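PDB 7JQY: Cif-like 1 from Burkholderia cenocepacia, which probably hydrolyses epoxides as a Cif-like enzyme of the alpha/beta hydrolase fold, and is assembled here as an octamer. Local coordinates for residues Y62-V67 against A292-Q297; G48-L53 against G75-A80; R37-T42 against A86-K91; L53-P58 against V81-A86. The protein carries 1 engineered substitution. All coordinates share one frame; numbering follows the deposited sequence.

Contact 1 (Y62-V67 against A292-Q297); sequences YTWRHV and AFLTRQ
Leu294 turns CG opposite its backbone N (chi1 174°), which sends the branch toward Val67; Val67 sets CG1 anti to its N (chi1 170°), leaving CG2 beside the N and facing Leu294. The two methyls meet at 3.7 Å, CD2 of Leu294 on CG2 of Val67, with the side chains crossing at about a right angle. The same CD2 reaches the indole of Trp64 at its edge, near the ring plane, 4.1 Å from CZ3, while CG2 of Thr63 lies over one face of that indole. Thr295, one residue on, slides past Val67 in the opposite direction. Its OG1 comes within 3.8 Å of Val67 CG2 and makes a weak hydrogen bond to Pro291 O in its own helix. The loop is also held from within: Arg65 NH1 donates to Tyr62 O at 2.9 Å, and Arg65 N approaches that oxygen from the other face of its carbonyl plane. Arg65 NH2 forms a salt bridge with Asp288, just ahead of helix 291-303, and Leu294 also packs on Leu253 of strand 250-255. Loop and C-terminal helix therefore meet mainly by apolar packing, methyl on methyl and methyl at an indole edge, so shape and burial rather than directed bonds join them.

Contact 2 (G48-L53 against G75-A80); sequences GEMVVL and GYRVVA
Glu49 O accepts Arg77 N at 2.8 Å, the first of four backbone hydrogen bonds between two parallel strands. Val51 N then donates to Arg77 O (2.9 Å), Val79 N to Val51 O, and Leu53 N to Val79 O, so Met50, Val51, Val52 and Leu53 pair with Arg77, Val78, Val79 and Ala80. CA-H...O contacts fill in between them, among them Met50 CA to Arg77 O at 3.3 Å. The short strand axes approach to 4.6 Å at 19°. Helix 68-73 links the two strands in a beta-alpha-beta crossover of the alpha/beta hydrolase sheet; a Schellman motif with Gly75 at positive phi ends that helix just before the second strand. Apolar contacts divide between the two sides of the sheet. On the face of Met50, Val52, Arg77 and Val79, Met50 SD packs on Val79 CG2 at 3.9 Å. Met50 bends at chi3 (-71°), which lays CE over one face of the Arg77 guanidinium, 3.5 Å from NH1; NH1 itself hydrogen-bonds Leu112 O. On the side of Val51 and Leu53, Val51 CG2 approaches the Tyr76 ring obliquely, 3.5 Å from CD1, and Leu53 CD1 meets Val78 CG1 (3.7 Å). Among the polar ends, Glu49 OE2 bonds His118.

Contact 3 (R37-T42 against A86-K91); sequences RLHYVT and AGESDK
Arg37 O takes a nearly straight hydrogen bond from Asp90 N (2.9 Å, 175°) where the loop leaving a type II' turn, Ala86 to Ser89 with Gly87 at positive phi, runs beside strand 37-43. Asp90 returns the grip with its side chain: OD2 accepts Arg37 N at 2.9 Å, and the N-H arrives from well above the carboxylate plane. Ser89 OG lies beside its own backbone N (chi1 -74°), where it accepts His39 N at 2.8 Å and donates to Asp82 O, tying three parts of the chain to one hydroxyl. In the alpha/beta hydrolase sheet strand 37-43 is the antiparallel neighbour of strand 77-82, and the loop that follows strand 77-82 continues along strand 37-43. Glu88 CB sits over one face of the His39 imidazole, a CH-pi contact with CB 3.8 Å from the ring centroid and 22° off the normal. His39 ND1 bonds Asp82 OD2, which helps to fix the ring. A water accepts from Arg37 NE (3.0 Å) in the guanidinium plane and donates to Glu88 O. Lys91 NZ curls back to Gly87 O (2.8 Å) and Ser89 O, bracing the turn. At the octamer interface, Glu88 OE1 forms a salt bridge with Lys196 of a second subunit, and Arg37 NH1 and NH2 bond the backbone oxygens of Thr199 and Lys196 of that subunit.

Contact 4 (L53-P58 against V81-A86); sequences LLHGWP and VDYRGA
Leu53 O and Val81 O each accept from one water, at 2.7 Å and 2.8 Å, and that water accepts from His55 N, bridging the strand ends as they part. Leu53 O also takes Val81 N, a longer bond of 3.3 Å. His55 ND1 donates to Gly56 O (2.9 Å), while NE2 receives a weak bond from Tyr83 N. His55, Gly56, Trp57 and the cis Pro58 form the HGXP motif, which in related epoxide hydrolases helps to shape the oxyanion hole; Trp57 N here bonds OG of the engineered Ser123. Both aromatic side chains hold CG between their backbone N and carbonyl carbon (chi1 67° for His55, 54° for Tyr83), which brings the two rings together obliquely, planes at 32°. His55 CE1 lies over the centre of the Tyr83 ring, 3.5 Å from CZ. Ala86 CB closes on the imidazole edge, also 3.5 Å from CE1. On the Leu54 and Val81 face of the sheet, Leu54 CD2 lies alongside Val81 CB, and both side chains pack on Ile105 of helix 98-111.

In the fold
From the N terminus, residues 37-42 open the loop that contact 3 closes with 86-91, and contacts 2 and 4 nest inside it. These two cross, 48-53 and 53-58 pairing in turn with 75-80 and 81-86; they share Leu53, while contacts 3 and 4 share Ala86. Contact 2 thus joins the stems of strands 50-54 and 77-82, and contact 4 their diverging ends. Strand 37-43 flanks 77-82, with Ala80 O probably bonded to Val41 N. Contact 1 starts in the same crossover at 62-67 but closes over 200 residues later on helix 291-303, crossing all the others. Trp64 links contact 1 to contacts 2 and 4, packing on Leu53 and against His55.

Contact 1 (Y62-V67 against A292-Q297)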
loop_
_atom_site.group_PDB
_atom_site.type_symbol
_atom_site.label_atom_id
_atom_site.label_comp_id
_atom_site.label_asym_id
_atom_site.label_seq_id
_atom_site.Cartn_x
_atom_site.Cartn_y
_atom_site.Cartn_z
ATOM N N TYR B 62 -0.005 -6.628 -30.516
ATOM C CA TYR B 62 -1.082 -7.573 -30.242
ATOM C C TYR B 62 -2.422 -7.113 -30.811
ATOM O O TYR B 62 -3.339 -7.930 -30.951
ATOM C CB TYR B 62 -1.173 -7.792 -28.726
ATOM C CG TYR B 62 -2.234 -8.773 -28.244
ATOM C CD1 TYR B 62 -2.014 -10.147 -28.278
ATOM C CD2 TYR B 62 -3.445 -8.319 -27.724
ATOM C CE1 TYR B 62 -2.979 -11.044 -27.813
ATOM C CE2 TYR B 62 -4.406 -9.202 -27.257
ATOM C CZ TYR B 62 -4.172 -10.565 -27.308
ATOM O OH TYR B 62 -5.132 -11.442 -26.848
ATOM N N THR B 63 -2.562 -5.826 -31.139
ATOM C CA THR B 63 -3.832 -5.354 -31.674
ATOM C C THR B 63 -4.116 -5.891 -33.074
ATOM O O THR B 63 -5.280 -5.928 -33.479
ATOM C CB THR B 63 -3.884 -3.820 -31.653
ATOM O OG1 THR B 63 -5.241 -3.397 -31.797
ATOM C CG2 THR B 63 -3.057 -3.207 -32.769
ATOM N N TRP B 64 -3.098 -6.354 -33.795
ATOM C CA TRP B 64 -3.242 -6.888 -35.142
ATOM C C TRP B 64 -3.455 -8.394 -35.159
ATOM O O TRP B 64 -3.351 -9.007 -36.226
ATOM C CB TRP B 64 -2.011 -6.537 -35.986
ATOM C CG TRP B 64 -1.713 -5.068 -35.997
ATOM C CD1 TRP B 64 -0.727 -4.434 -35.319
ATOM C CD2 TRP B 64 -2.424 -4.055 -36.712
ATOM N NE1 TRP B 64 -0.764 -3.089 -35.570
ATOM C CE2 TRP B 64 -1.800 -2.826 -36.424
ATOM C CE3 TRP B 64 -3.532 -4.064 -37.571
ATOM C CZ2 TRP B 64 -2.245 -1.614 -36.961
ATOM C CZ3 TRP B 64 -3.973 -2.854 -38.108
ATOM C CH2 TRP B 64 -3.333 -1.652 -37.798
ATOM N N ARG B 65 -3.753 -8.995 -34.004
ATOM C CA ARG B 65 -3.762 -10.451 -33.892
ATOM C C ARG B 65 -4.766 -11.109 -34.831
ATOM O O ARG B 65 -4.521 -12.226 -35.305
ATOM C CB ARG B 65 -4.059 -10.853 -32.453
ATOM C CG ARG B 65 -5.424 -10.424 -31.975
ATOM C CD ARG B 65 -5.495 -10.449 -30.468
ATOM N NE ARG B 65 -6.777 -9.947 -29.995
ATOM C CZ ARG B 65 -7.041 -8.665 -29.796
ATOM N NH1 ARG B 65 -6.101 -7.749 -30.028
ATOM N NH2 ARG B 65 -8.251 -8.302 -29.368
ATOM N N HIS B 66 -5.885 -10.440 -35.122
ATOM C CA HIS B 66 -6.908 -11.002 -35.988
ATOM C C HIS B 66 -6.733 -10.604 -37.438
ATOM O O HIS B 66 -7.474 -11.100 -38.291
ATOM C CB HIS B 66 -8.306 -10.561 -35.531
ATOM C CG HIS B 66 -8.675 -11.046 -34.165
ATOM N ND1 HIS B 66 -8.774 -12.385 -33.856
ATOM C CD2 HIS B 66 -8.963 -10.370 -33.026
ATOM C CE1 HIS B 66 -9.111 -12.513 -32.584
ATOM N NE2 HIS B 66 -9.234 -11.306 -32.059
ATOM N N VAL B 67 -5.754 -9.754 -37.739
ATOM C CA VAL B 67 -5.498 -9.310 -39.100
ATOM C C VAL B 67 -4.293 -10.018 -39.712
ATOM O O VAL B 67 -4.330 -10.399 -40.881
ATOM C CB VAL B 67 -5.319 -7.777 -39.115
ATOM C CG1 VAL B 67 -4.808 -7.307 -40.466
ATOM C CG2 VAL B 67 -6.648 -7.086 -38.788
ATOM N N ALA B 292 -12.877 -8.305 -39.252
ATOM C CA ALA B 292 -13.430 -8.871 -40.477
ATOM C C ALA B 292 -13.598 -7.792 -41.541
ATOM O O ALA B 292 -13.235 -7.988 -42.707
ATOM C CB ALA B 292 -14.759 -9.562 -40.179
ATOM N N PHE B 293 -14.170 -6.645 -41.159
ATOM C CA PHE B 293 -14.275 -5.517 -42.081
ATOM C C PHE B 293 -12.898 -5.030 -42.509
ATOM O O PHE B 293 -12.660 -4.757 -43.693
ATOM C CB PHE B 293 -15.044 -4.382 -41.409
ATOM C CG PHE B 293 -14.999 -3.083 -42.164
ATOM C CD1 PHE B 293 -13.975 -2.170 -41.953
ATOM C CD2 PHE B 293 -16.007 -2.760 -43.066
ATOM C CE1 PHE B 293 -13.939 -0.972 -42.651
ATOM C CE2 PHE B 293 -15.980 -1.562 -43.761
ATOM C CZ PHE B 293 -14.952 -0.667 -43.554
ATOM N N LEU B 294 -11.976 -4.920 -41.552
ATOM C CA LEU B 294 -10.653 -4.391 -41.840
ATOM C C LEU B 294 -9.885 -5.327 -42.747
ATOM O O LEU B 294 -9.235 -4.889 -43.708
ATOM C CB LEU B 294 -9.894 -4.189 -40.535
ATOM C CG LEU B 294 -8.439 -3.773 -40.655
ATOM C CD1 LEU B 294 -8.374 -2.498 -41.463
ATOM C CD2 LEU B 294 -7.857 -3.581 -39.261
ATOM N N THR B 295 -9.937 -6.620 -42.446
ATOM C CA THR B 295 -9.207 -7.570 -43.260
ATOM C C THR B 295 -9.728 -7.515 -44.678
ATOM O O THR B 295 -8.948 -7.575 -45.641
ATOM C CB THR B 295 -9.303 -8.981 -42.670
ATOM O OG1 THR B 295 -8.445 -9.049 -41.530
ATOM C CG2 THR B 295 -8.848 -10.038 -43.664
ATOM N N ARG B 296 -11.042 -7.387 -44.829
ATOM C CA ARG B 296 -11.651 -7.322 -46.153
ATOM C C ARG B 296 -11.224 -6.065 -46.911
ATOM O O ARG B 296 -10.973 -6.107 -48.115
ATOM C CB ARG B 296 -13.177 -7.379 -46.047
ATOM C CG ARG B 296 -13.892 -7.322 -47.386
ATOM C CD ARG B 296 -13.429 -8.440 -48.306
ATOM N NE ARG B 296 -14.053 -8.360 -49.623
ATOM C CZ ARG B 296 -13.788 -9.190 -50.627
ATOM N NH1 ARG B 296 -12.906 -10.167 -50.466
ATOM N NH2 ARG B 296 -14.404 -9.042 -51.792
ATOM N N GLN B 297 -11.144 -4.950 -46.192
ATOM C CA GLN B 297 -10.754 -3.679 -46.767
ATOM C C GLN B 297 -9.281 -3.686 -47.155
ATOM O O GLN B 297 -8.922 -3.231 -48.245
ATOM C CB GLN B 297 -11.068 -2.576 -45.766
ATOM C CG GLN B 297 -12.560 -2.265 -45.722
ATOM C CD GLN B 297 -13.002 -1.581 -46.989
ATOM O OE1 GLN B 297 -12.181 -0.993 -47.693
ATOM N NE2 GLN B 297 -14.294 -1.623 -47.279
#

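Contact 2 (G48-L53 against G75-A80)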
loop_
_atom_site.group_PDB
_atom_site.type_symbol
_atom_site.label_atom_id
_atom_site.label_comp_id
_atom_site.label_asym_id
_atom_site.label_seq_id
_atom_site.Cartn_x
_atom_site.Cartn_y
_atom_site.Cartn_z
ATOM N N GLY B 48 7.581 -12.824 -49.806
ATOM C CA GLY B 48 6.383 -12.103 -50.179
ATOM C C GLY B 48 6.501 -10.604 -49.965
ATOM O O GLY B 48 7.419 -10.095 -49.319
ATOM N N GLU B 49 5.546 -9.882 -50.548
ATOM C CA GLU B 49 5.460 -8.441 -50.341
ATOM C C GLU B 49 5.273 -8.143 -48.859
ATOM O O GLU B 49 4.431 -8.756 -48.196
ATOM C CB GLU B 49 4.295 -7.849 -51.137
ATOM C CG GLU B 49 4.438 -7.868 -52.657
ATOM C CD GLU B 49 3.317 -7.081 -53.342
ATOM O OE1 GLU B 49 2.344 -7.710 -53.819
ATOM O OE2 GLU B 49 3.398 -5.832 -53.389
ATOM N N MET B 50 6.064 -7.212 -48.338
ATOM C CA MET B 50 6.033 -6.933 -46.911
ATOM C C MET B 50 4.886 -5.997 -46.554
ATOM O O MET B 50 4.689 -4.965 -47.201
ATOM C CB MET B 50 7.345 -6.315 -46.454
ATOM C CG MET B 50 7.399 -6.176 -44.956
ATOM S SD MET B 50 8.991 -5.626 -44.363
ATOM C CE MET B 50 9.963 -7.099 -44.662
ATOM N N VAL B 51 4.130 -6.364 -45.521
ATOM C CA VAL B 51 3.094 -5.519 -44.941
ATOM C C VAL B 51 3.518 -5.191 -43.516
ATOM O O VAL B 51 3.622 -6.093 -42.672
ATOM C CB VAL B 51 1.712 -6.190 -44.963
ATOM C CG1 VAL B 51 0.656 -5.245 -44.408
ATOM C CG2 VAL B 51 1.353 -6.607 -46.378
ATOM N N VAL B 52 3.767 -3.911 -43.249
ATOM C CA VAL B 52 4.154 -3.430 -41.929
ATOM C C VAL B 52 2.920 -2.855 -41.248
ATOM O O VAL B 52 2.176 -2.058 -41.847
ATOM C CB VAL B 52 5.277 -2.384 -42.023
ATOM C CG1 VAL B 52 5.561 -1.785 -40.673
ATOM C CG2 VAL B 52 6.519 -3.016 -42.610
ATOM N N LEU B 53 2.685 -3.282 -40.005
ATOM C CA LEU B 53 1.541 -2.860 -39.209
ATOM C C LEU B 53 2.043 -2.125 -37.977
ATOM O O LEU B 53 2.892 -2.647 -37.245
ATOM C CB LEU B 53 0.687 -4.066 -38.791
ATOM C CG LEU B 53 0.348 -5.073 -39.897
ATOM C CD1 LEU B 53 -0.423 -6.254 -39.367
ATOM C CD2 LEU B 53 -0.451 -4.387 -40.981
ATOM N N GLY B 75 -0.032 -14.618 -48.887
ATOM C CA GLY B 75 1.318 -14.469 -49.387
ATOM C C GLY B 75 2.049 -13.221 -48.952
ATOM O O GLY B 75 3.154 -12.972 -49.450
ATOM N N TYR B 76 1.485 -12.434 -48.037
ATOM C CA TYR B 76 2.167 -11.242 -47.557
ATOM C C TYR B 76 3.116 -11.579 -46.412
ATOM O O TYR B 76 2.876 -12.493 -45.616
ATOM C CB TYR B 76 1.153 -10.188 -47.110
ATOM C CG TYR B 76 0.392 -9.585 -48.269
ATOM C CD1 TYR B 76 1.026 -8.750 -49.180
ATOM C CD2 TYR B 76 -0.956 -9.873 -48.467
ATOM C CE1 TYR B 76 0.332 -8.202 -50.254
ATOM C CE2 TYR B 76 -1.659 -9.330 -49.534
ATOM C CZ TYR B 76 -1.010 -8.497 -50.423
ATOM O OH TYR B 76 -1.698 -7.958 -51.481
ATOM N N ARG B 77 4.218 -10.838 -46.352
ATOM C CA ARG B 77 5.182 -10.957 -45.261
ATOM C C ARG B 77 4.812 -9.939 -44.188
ATOM O O ARG B 77 5.150 -8.756 -44.294
ATOM C CB ARG B 77 6.601 -10.751 -45.780
ATOM C CG ARG B 77 7.709 -11.111 -44.785
ATOM C CD ARG B 77 9.069 -10.798 -45.392
ATOM N NE ARG B 77 10.164 -10.946 -44.442
ATOM C CZ ARG B 77 11.399 -10.512 -44.664
ATOM N NH1 ARG B 77 11.692 -9.898 -45.803
ATOM N NH2 ARG B 77 12.340 -10.684 -43.748
ATOM N N VAL B 78 4.144 -10.404 -43.132
ATOM C CA VAL B 78 3.603 -9.506 -42.115
ATOM C C VAL B 78 4.677 -9.167 -41.091
ATOM O O VAL B 78 5.389 -10.050 -40.592
ATOM C CB VAL B 78 2.369 -10.119 -41.440
ATOM C CG1 VAL B 78 1.683 -9.069 -40.579
ATOM C CG2 VAL B 78 1.395 -10.648 -42.491
ATOM N N VAL B 79 4.799 -7.880 -40.780
ATOM C CA VAL B 79 5.712 -7.380 -39.761
ATOM C C VAL B 79 4.915 -6.430 -38.872
ATOM O O VAL B 79 4.687 -5.271 -39.240
ATOM C CB VAL B 79 6.925 -6.667 -40.367
ATOM C CG1 VAL B 79 7.821 -6.103 -39.262
ATOM C CG2 VAL B 79 7.706 -7.618 -41.260
ATOM N N ALA B 80 4.519 -6.902 -37.689
ATOM C CA ALA B 80 3.835 -6.077 -36.702
ATOM C C ALA B 80 4.858 -5.661 -35.659
ATOM O O ALA B 80 5.423 -6.514 -34.965
ATOM C CB ALA B 80 2.670 -6.828 -36.056
#

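Contact 3 (R37-T42 against A86-K91)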
loop_
_atom_site.group_PDB
_atom_site.type_symbol
_atom_site.label_atom_id
_atom_site.label_comp_id
_atom_site.label_asym_id
_atom_site.label_seq_id
_atom_site.Cartn_x
_atom_site.Cartn_y
_atom_site.Cartn_z
ATOM N N ARG B 37 16.728 -1.049 -29.504
ATOM C CA ARG B 37 16.243 -2.346 -29.990
ATOM C C ARG B 37 14.721 -2.348 -30.114
ATOM O O ARG B 37 14.018 -1.956 -29.175
ATOM C CB ARG B 37 16.690 -3.485 -29.064
ATOM C CG ARG B 37 16.247 -4.897 -29.508
ATOM C CD ARG B 37 16.857 -5.987 -28.605
ATOM N NE ARG B 37 16.162 -6.032 -27.323
ATOM C CZ ARG B 37 16.376 -6.919 -26.356
ATOM N NH1 ARG B 37 17.289 -7.875 -26.495
ATOM N NH2 ARG B 37 15.664 -6.846 -25.236
ATOM N N LEU B 38 14.220 -2.780 -31.275
ATOM C CA LEU B 38 12.791 -2.875 -31.530
ATOM C C LEU B 38 12.362 -4.335 -31.580
ATOM O O LEU B 38 13.062 -5.182 -32.145
ATOM C CB LEU B 38 12.394 -2.190 -32.846
ATOM C CG LEU B 38 12.471 -0.664 -32.913
ATOM C CD1 LEU B 38 11.634 -0.155 -34.082
ATOM C CD2 LEU B 38 12.043 -0.010 -31.608
ATOM N N HIS B 39 11.197 -4.608 -30.995
ATOM C CA HIS B 39 10.563 -5.917 -31.000
ATOM C C HIS B 39 9.467 -5.957 -32.058
ATOM O O HIS B 39 8.753 -4.973 -32.268
ATOM C CB HIS B 39 9.986 -6.219 -29.613
ATOM C CG HIS B 39 9.123 -7.438 -29.556
ATOM N ND1 HIS B 39 7.746 -7.372 -29.571
ATOM C CD2 HIS B 39 9.437 -8.751 -29.450
ATOM C CE1 HIS B 39 7.248 -8.593 -29.496
ATOM N NE2 HIS B 39 8.254 -9.449 -29.419
ATOM N N TYR B 40 9.341 -7.092 -32.736
ATOM C CA TYR B 40 8.311 -7.226 -33.751
ATOM C C TYR B 40 7.928 -8.685 -33.867
ATOM O O TYR B 40 8.680 -9.585 -33.477
ATOM C CB TYR B 40 8.749 -6.681 -35.123
ATOM C CG TYR B 40 9.918 -7.417 -35.755
ATOM C CD1 TYR B 40 11.219 -7.211 -35.303
ATOM C CD2 TYR B 40 9.720 -8.318 -36.798
ATOM C CE1 TYR B 40 12.296 -7.883 -35.874
ATOM C CE2 TYR B 40 10.788 -8.990 -37.375
ATOM C CZ TYR B 40 12.070 -8.770 -36.906
ATOM O OH TYR B 40 13.130 -9.439 -37.474
ATOM N N VAL B 41 6.741 -8.904 -34.409
ATOM C CA VAL B 41 6.209 -10.238 -34.640
ATOM C C VAL B 41 6.043 -10.403 -36.141
ATOM O O VAL B 41 5.517 -9.504 -36.810
ATOM C CB VAL B 41 4.880 -10.442 -33.887
ATOM C CG1 VAL B 41 4.256 -11.778 -34.217
ATOM C CG2 VAL B 41 5.130 -10.342 -32.397
ATOM N N THR B 42 6.528 -11.521 -36.678
ATOM C CA THR B 42 6.558 -11.693 -38.121
ATOM C C THR B 42 6.126 -13.101 -38.511
ATOM O O THR B 42 6.306 -14.059 -37.755
ATOM C CB THR B 42 7.946 -11.395 -38.698
ATOM O OG1 THR B 42 7.857 -11.368 -40.126
ATOM C CG2 THR B 42 8.974 -12.459 -38.256
ATOM N N ALA B 86 7.357 1.112 -26.895
ATOM C CA ALA B 86 6.151 0.331 -26.672
ATOM C C ALA B 86 6.417 -1.168 -26.606
ATOM O O ALA B 86 7.319 -1.689 -27.267
ATOM C CB ALA B 86 5.122 0.602 -27.776
ATOM N N GLY B 87 5.544 -1.865 -25.879
ATOM C CA GLY B 87 5.606 -3.314 -25.852
ATOM C C GLY B 87 6.946 -3.777 -25.310
ATOM O O GLY B 87 7.435 -3.284 -24.288
ATOM N N GLU B 88 7.557 -4.719 -26.023
ATOM C CA GLU B 88 8.835 -5.301 -25.662
ATOM C C GLU B 88 10.018 -4.540 -26.251
ATOM O O GLU B 88 11.155 -5.005 -26.150
ATOM C CB GLU B 88 8.867 -6.764 -26.106
ATOM C CG GLU B 88 7.772 -7.599 -25.470
ATOM C CD GLU B 88 7.910 -7.653 -23.955
ATOM O OE1 GLU B 88 9.001 -8.007 -23.458
ATOM O OE2 GLU B 88 6.927 -7.331 -23.256
ATOM N N SER B 89 9.778 -3.392 -26.869
ATOM C CA SER B 89 10.870 -2.616 -27.428
ATOM C C SER B 89 11.571 -1.800 -26.342
ATOM O O SER B 89 11.075 -1.648 -25.219
ATOM C CB SER B 89 10.336 -1.700 -28.524
ATOM O OG SER B 89 10.046 -2.461 -29.685
ATOM N N ASP B 90 12.766 -1.309 -26.677
ATOM C CA ASP B 90 13.508 -0.462 -25.754
ATOM C C ASP B 90 12.756 0.844 -25.501
ATOM O O ASP B 90 11.911 1.270 -26.295
ATOM C CB ASP B 90 14.906 -0.171 -26.294
ATOM C CG ASP B 90 15.850 -1.354 -26.117
ATOM O OD1 ASP B 90 15.412 -2.371 -25.524
ATOM O OD2 ASP B 90 17.002 -1.271 -26.588
ATOM N N LYS B 91 13.081 1.488 -24.372
ATOM C CA LYS B 91 12.469 2.751 -23.961
ATOM C C LYS B 91 13.564 3.796 -23.782
ATOM O O LYS B 91 13.918 4.150 -22.646
ATOM C CB LYS B 91 11.663 2.598 -22.672
ATOM C CG LYS B 91 10.321 1.901 -22.844
ATOM C CD LYS B 91 10.429 0.432 -22.492
ATOM C CE LYS B 91 9.107 -0.299 -22.703
ATOM N NZ LYS B 91 9.356 -1.771 -22.840
HETATM O O HOH W 1 14.019 -4.271 -26.190
#

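Contact 4 (L53-P58 against V81-A86)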
loop_
_atom_site.group_PDB
_atom_site.type_symbol
_atom_site.label_atom_id
_atom_site.label_comp_id
_atom_site.label_asym_id
_atom_site.label_seq_id
_atom_site.Cartn_x
_atom_site.Cartn_y
_atom_site.Cartn_z
ATOM N N LEU B 53 2.685 -3.282 -40.005
ATOM C CA LEU B 53 1.541 -2.860 -39.209
ATOM C C LEU B 53 2.043 -2.125 -37.977
ATOM O O LEU B 53 2.892 -2.647 -37.245
ATOM C CB LEU B 53 0.687 -4.066 -38.791
ATOM C CG LEU B 53 0.348 -5.073 -39.897
ATOM C CD1 LEU B 53 -0.423 -6.254 -39.367
ATOM C CD2 LEU B 53 -0.451 -4.387 -40.981
ATOM N N LEU B 54 1.523 -0.919 -37.751
ATOM C CA LEU B 54 1.958 -0.057 -36.659
ATOM C C LEU B 54 0.765 0.268 -35.764
ATOM O O LEU B 54 -0.171 0.967 -36.186
ATOM C CB LEU B 54 2.600 1.227 -37.193
ATOM C CG LEU B 54 3.878 1.113 -38.038
ATOM C CD1 LEU B 54 4.303 2.490 -38.524
ATOM C CD2 LEU B 54 5.024 0.426 -37.274
ATOM N N HIS B 55 0.828 -0.215 -34.524
ATOM C CA HIS B 55 -0.167 0.020 -33.490
ATOM C C HIS B 55 -0.090 1.467 -32.988
ATOM O O HIS B 55 0.733 2.273 -33.432
ATOM C CB HIS B 55 0.074 -0.933 -32.323
ATOM C CG HIS B 55 1.352 -0.648 -31.609
ATOM N ND1 HIS B 55 1.478 0.375 -30.696
ATOM C CD2 HIS B 55 2.581 -1.205 -31.723
ATOM C CE1 HIS B 55 2.721 0.421 -30.256
ATOM N NE2 HIS B 55 3.412 -0.527 -30.865
ATOM N N GLY B 56 -0.934 1.790 -32.012
ATOM C CA GLY B 56 -0.943 3.093 -31.385
ATOM C C GLY B 56 -0.905 2.993 -29.868
ATOM O O GLY B 56 -0.367 2.036 -29.294
ATOM N N TRP B 57 -1.455 4.029 -29.218
ATOM C CA TRP B 57 -1.592 4.120 -27.768
ATOM C C TRP B 57 -3.035 3.853 -27.360
ATOM O O TRP B 57 -3.962 4.393 -27.980
ATOM C CB TRP B 57 -1.175 5.503 -27.255
ATOM C CG TRP B 57 -0.958 5.534 -25.768
ATOM C CD1 TRP B 57 0.241 5.413 -25.106
ATOM C CD2 TRP B 57 -1.961 5.663 -24.752
ATOM N NE1 TRP B 57 0.038 5.464 -23.747
ATOM C CE2 TRP B 57 -1.303 5.612 -23.504
ATOM C CE3 TRP B 57 -3.356 5.810 -24.775
ATOM C CZ2 TRP B 57 -1.991 5.707 -22.293
ATOM C CZ3 TRP B 57 -4.036 5.902 -23.574
ATOM C CH2 TRP B 57 -3.350 5.850 -22.348
ATOM N N PRO B 58 -3.276 3.023 -26.327
ATOM C CA PRO B 58 -2.293 2.261 -25.552
ATOM C C PRO B 58 -2.208 0.827 -26.049
ATOM O O PRO B 58 -2.842 -0.051 -25.471
ATOM C CB PRO B 58 -2.869 2.300 -24.141
ATOM C CG PRO B 58 -4.407 2.353 -24.368
ATOM C CD PRO B 58 -4.638 2.783 -25.823
ATOM N N VAL B 81 5.115 -4.361 -35.567
ATOM C CA VAL B 81 6.233 -3.815 -34.805
ATOM C C VAL B 81 5.718 -3.168 -33.526
ATOM O O VAL B 81 4.725 -2.433 -33.547
ATOM C CB VAL B 81 7.023 -2.791 -35.649
ATOM C CG1 VAL B 81 8.293 -2.367 -34.931
ATOM C CG2 VAL B 81 7.325 -3.355 -37.022
ATOM N N ASP B 82 6.405 -3.430 -32.413
ATOM C CA ASP B 82 6.307 -2.565 -31.241
ATOM C C ASP B 82 7.215 -1.370 -31.494
ATOM O O ASP B 82 8.442 -1.515 -31.463
ATOM C CB ASP B 82 6.742 -3.293 -29.969
ATOM C CG ASP B 82 5.724 -4.331 -29.484
ATOM O OD1 ASP B 82 4.515 -4.211 -29.811
ATOM O OD2 ASP B 82 6.147 -5.258 -28.744
ATOM N N TYR B 83 6.638 -0.188 -31.735
ATOM C CA TYR B 83 7.514 0.934 -32.058
ATOM C C TYR B 83 8.288 1.385 -30.820
ATOM O O TYR B 83 8.081 0.884 -29.710
ATOM C CB TYR B 83 6.745 2.105 -32.697
ATOM C CG TYR B 83 5.544 2.686 -31.984
ATOM C CD1 TYR B 83 5.593 3.067 -30.653
ATOM C CD2 TYR B 83 4.362 2.926 -32.690
ATOM C CE1 TYR B 83 4.484 3.620 -30.026
ATOM C CE2 TYR B 83 3.261 3.476 -32.085
ATOM C CZ TYR B 83 3.320 3.830 -30.757
ATOM O OH TYR B 83 2.205 4.377 -30.166
ATOM N N ARG B 84 9.214 2.325 -31.032
ATOM C CA ARG B 84 10.088 2.821 -29.968
ATOM C C ARG B 84 9.286 3.170 -28.720
ATOM O O ARG B 84 8.319 3.939 -28.785
ATOM C CB ARG B 84 10.883 4.045 -30.450
ATOM C CG ARG B 84 11.751 4.699 -29.360
ATOM C CD ARG B 84 12.437 5.994 -29.837
ATOM N NE ARG B 84 13.333 5.746 -30.965
ATOM C CZ ARG B 84 14.610 6.119 -31.031
ATOM N NH1 ARG B 84 15.316 5.828 -32.114
ATOM N NH2 ARG B 84 15.175 6.792 -30.038
ATOM N N GLY B 85 9.652 2.544 -27.599
ATOM C CA GLY B 85 9.029 2.810 -26.318
ATOM C C GLY B 85 7.863 1.907 -25.961
ATOM O O GLY B 85 7.402 1.941 -24.815
ATOM N N ALA B 86 7.357 1.112 -26.895
ATOM C CA ALA B 86 6.151 0.331 -26.672
ATOM C C ALA B 86 6.417 -1.168 -26.606
ATOM O O ALA B 86 7.319 -1.689 -27.267
ATOM C CB ALA B 86 5.122 0.602 -27.776
HETATM O O HOH W 2 2.210 -2.921 -34.625
#